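Side-chain contact in uncharacterized ACR, COG1565 superfamily (Burkholderia thailandensis, PDB 4F3N), which is of unknown function but has a methyltransferase fold and may methylate protein arginine residues: residues A[76-79]-A[80-83]. Residues are numbered along the deposited sequence; the frame is centred on the assembly and turned at random.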
ATOM      1  N   ILE A  76      19.596  12.772   8.496  1.00 10.18           N
ATOM      2  CA  ILE A  76      18.189  12.550   8.808  1.00  9.87           C
ATOM      3  C   ILE A  76      17.819  11.078   8.589  1.00  9.50           C
ATOM      4  O   ILE A  76      18.449  10.370   7.766  1.00  9.26           O
ATOM      5  CB  ILE A  76      17.260  13.435   7.955  1.00  9.39           C
ATOM      6  CG1 ILE A  76      17.426  13.136   6.452  1.00  8.73           C
ATOM      7  CG2 ILE A  76      17.558  14.880   8.257  1.00  9.99           C
ATOM      8  CD1 ILE A  76      16.386  13.818   5.558  1.00  8.52           C
ATOM      9  N   PRO A  77      16.825  10.593   9.335  1.00  9.50           N
ATOM     10  CA  PRO A  77      16.417   9.212   9.037  1.00  9.30           C
ATOM     11  C   PRO A  77      15.832   9.068   7.609  1.00  8.81           C
ATOM     12  O   PRO A  77      15.350  10.042   7.033  1.00  7.81           O
ATOM     13  CB  PRO A  77      15.381   8.901  10.122  1.00  9.95           C
ATOM     14  CG  PRO A  77      14.936  10.204  10.644  1.00 10.55           C
ATOM     15  CD  PRO A  77      15.979  11.235  10.370  1.00 10.22           C
ATOM     16  N   PHE A  78      15.872   7.859   7.049  1.00  8.45           N
ATOM     17  CA  PHE A  78      15.363   7.657   5.704  1.00  8.43           C
ATOM     18  C   PHE A  78      13.863   7.934   5.626  1.00  8.47           C
ATOM     19  O   PHE A  78      13.359   8.398   4.584  1.00  8.36           O
ATOM     20  CB  PHE A  78      15.662   6.254   5.201  1.00  8.42           C
ATOM     21  CG  PHE A  78      15.337   6.078   3.759  1.00  8.02           C
ATOM     22  CD1 PHE A  78      14.215   5.372   3.379  1.00  8.14           C
ATOM     23  CD2 PHE A  78      16.118   6.698   2.762  1.00  8.13           C
ATOM     24  CE1 PHE A  78      13.887   5.239   2.049  1.00  8.06           C
ATOM     25  CE2 PHE A  78      15.753   6.591   1.437  1.00  7.91           C
ATOM     26  CZ  PHE A  78      14.628   5.869   1.089  1.00  7.82           C
ATOM     27  N   SER A  79      13.163   7.666   6.718  1.00  8.91           N
ATOM     28  CA  SER A  79      11.693   7.923   6.773  1.00  9.39           C
ATOM     29  C   SER A  79      11.389   9.385   6.429  1.00  9.55           C
ATOM     30  O   SER A  79      10.397   9.702   5.764  1.00  8.88           O
ATOM     31  CB  SER A  79      11.127   7.569   8.149  1.00  9.92           C
ATOM     32  OG  SER A  79      11.927   8.131   9.216  1.00 10.41           O
ATOM     33  N   ARG A  80      12.234  10.271   6.933  1.00  9.91           N
ATOM     34  CA  ARG A  80      12.000  11.713   6.762  1.00 10.78           C
ATOM     35  C   ARG A  80      12.267  12.095   5.285  1.00 10.25           C
ATOM     36  O   ARG A  80      11.521  12.855   4.674  1.00 10.30           O
ATOM     37  CB  ARG A  80      12.892  12.493   7.697  1.00 12.20           C
ATOM     38  CG  ARG A  80      12.772  14.002   7.517  1.00 13.61           C
ATOM     39  CD  ARG A  80      11.372  14.542   7.747  1.00 15.62           C
ATOM     40  NE  ARG A  80      11.433  15.991   7.609  1.00 17.21           N
ATOM     41  CZ  ARG A  80      10.375  16.781   7.581  1.00 19.44           C
ATOM     42  NH1 ARG A  80       9.135  16.285   7.703  1.00 20.45           N
ATOM     43  NH2 ARG A  80      10.563  18.076   7.402  1.00 21.23           N
ATOM     44  N   TYR A  81      13.375  11.583   4.755  1.00  9.53           N
ATOM     45  CA  TYR A  81      13.693  11.742   3.352  1.00  9.21           C
ATOM     46  C   TYR A  81      12.541  11.259   2.480  1.00  9.32           C
ATOM     47  O   TYR A  81      12.054  11.977   1.585  1.00  9.08           O
ATOM     48  CB  TYR A  81      15.014  11.011   3.002  1.00  9.01           C
ATOM     49  CG  TYR A  81      15.322  11.074   1.540  1.00  8.62           C
ATOM     50  CD1 TYR A  81      16.002  12.153   1.006  1.00  8.90           C
ATOM     51  CD2 TYR A  81      14.900  10.065   0.674  1.00  8.67           C
ATOM     52  CE1 TYR A  81      16.273  12.229  -0.373  1.00  8.80           C
ATOM     53  CE2 TYR A  81      15.124  10.148  -0.675  1.00  8.65           C
ATOM     54  CZ  TYR A  81      15.775  11.234  -1.205  1.00  8.90           C
ATOM     55  OH  TYR A  81      16.001  11.302  -2.575  1.00  9.15           O
ATOM     56  N   MET A  82      12.099  10.034   2.741  1.00  9.53           N
ATOM     57  CA  MET A  82      11.065   9.430   1.936  1.00  9.76           C
ATOM     58  C   MET A  82       9.759  10.213   2.087  1.00 10.81           C
ATOM     59  O   MET A  82       9.047  10.454   1.120  1.00 10.66           O
ATOM     60  CB  MET A  82      10.850   7.981   2.378  1.00  9.67           C
ATOM     61  CG  MET A  82       9.969   7.192   1.451  1.00  9.85           C
ATOM     62  SD  MET A  82       9.995   5.480   1.978  1.00 10.17           S
ATOM     63  CE  MET A  82       8.432   4.926   1.318  1.00  9.84           C
ATOM     64  N   GLU A  83       9.465  10.641   3.307  1.00 12.11           N
ATOM     65  CA  GLU A  83       8.224  11.431   3.518  1.00 14.21           C
ATOM     66  C   GLU A  83       8.230  12.673   2.643  1.00 13.95           C
ATOM     67  O   GLU A  83       7.217  13.017   1.983  1.00 13.64           O
ATOM     68  CB  GLU A  83       8.053  11.819   4.970  1.00 16.77           C
ATOM     69  CG  GLU A  83       6.871  12.779   5.235  1.00 21.47           C
ATOM     70  CD  GLU A  83       6.876  13.311   6.654  1.00 26.08           C
ATOM     71  OE1 GLU A  83       7.771  12.934   7.451  1.00 31.30           O
ATOM     72  OE2 GLU A  83       6.016  14.168   6.970  1.00 34.26           O
TER
HETATM   73  O   HOH W   1       8.774  10.457   8.475  1.00 41.15           O
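F78 and Y81, three residues apart in the first turn of a helix, hold their rings near parallel, the planes at 29° to one another, but slid apart, with centroids 5.7 Å apart, so that they barely overlap. F78 CE2 meets Y81 CD2 at 3.7 Å, obliquely to both rings. Both side chains have CG anti to the backbone N (chi1 -171° in F78, 176° in Y81), which swings each ring off the helix, and the two side chains meet at a slant. M82 reaches the same phenyl ring at a different corner; its extended chain brings SD to 3.9 Å from F78 CE1, an oblique Met-aromatic contact. I76 packs at the root of the Y81 side chain, its CD1 lying 4.0 Å from Y81 CB. Strand 231-239 adds V237, which touches I76, F78 and Y81, while the Y81 hydroxyl is hydrogen-bonded to the carbonyl of P328.

M82 N and E83 N bond to F78 O and S79 O respectively, at 2.8 Å each, as in the first turn of an alpha-helix. A water donates to E83 OE1 and, weakly, to that same S79 O. R80 NH1 makes a long salt bridge of 3.6 Å with E83 OE1, but its guanidinium also pairs with E68 of helix 52-71. At the start, P77 occupies the N-cap position, and its carbonyl receives weak bonds from R80 N and Y81 N: a strand-to-helix junction, where the short, weakly bonded strand 76-77, which pairs with strand 231-239, runs directly into helix 78-87.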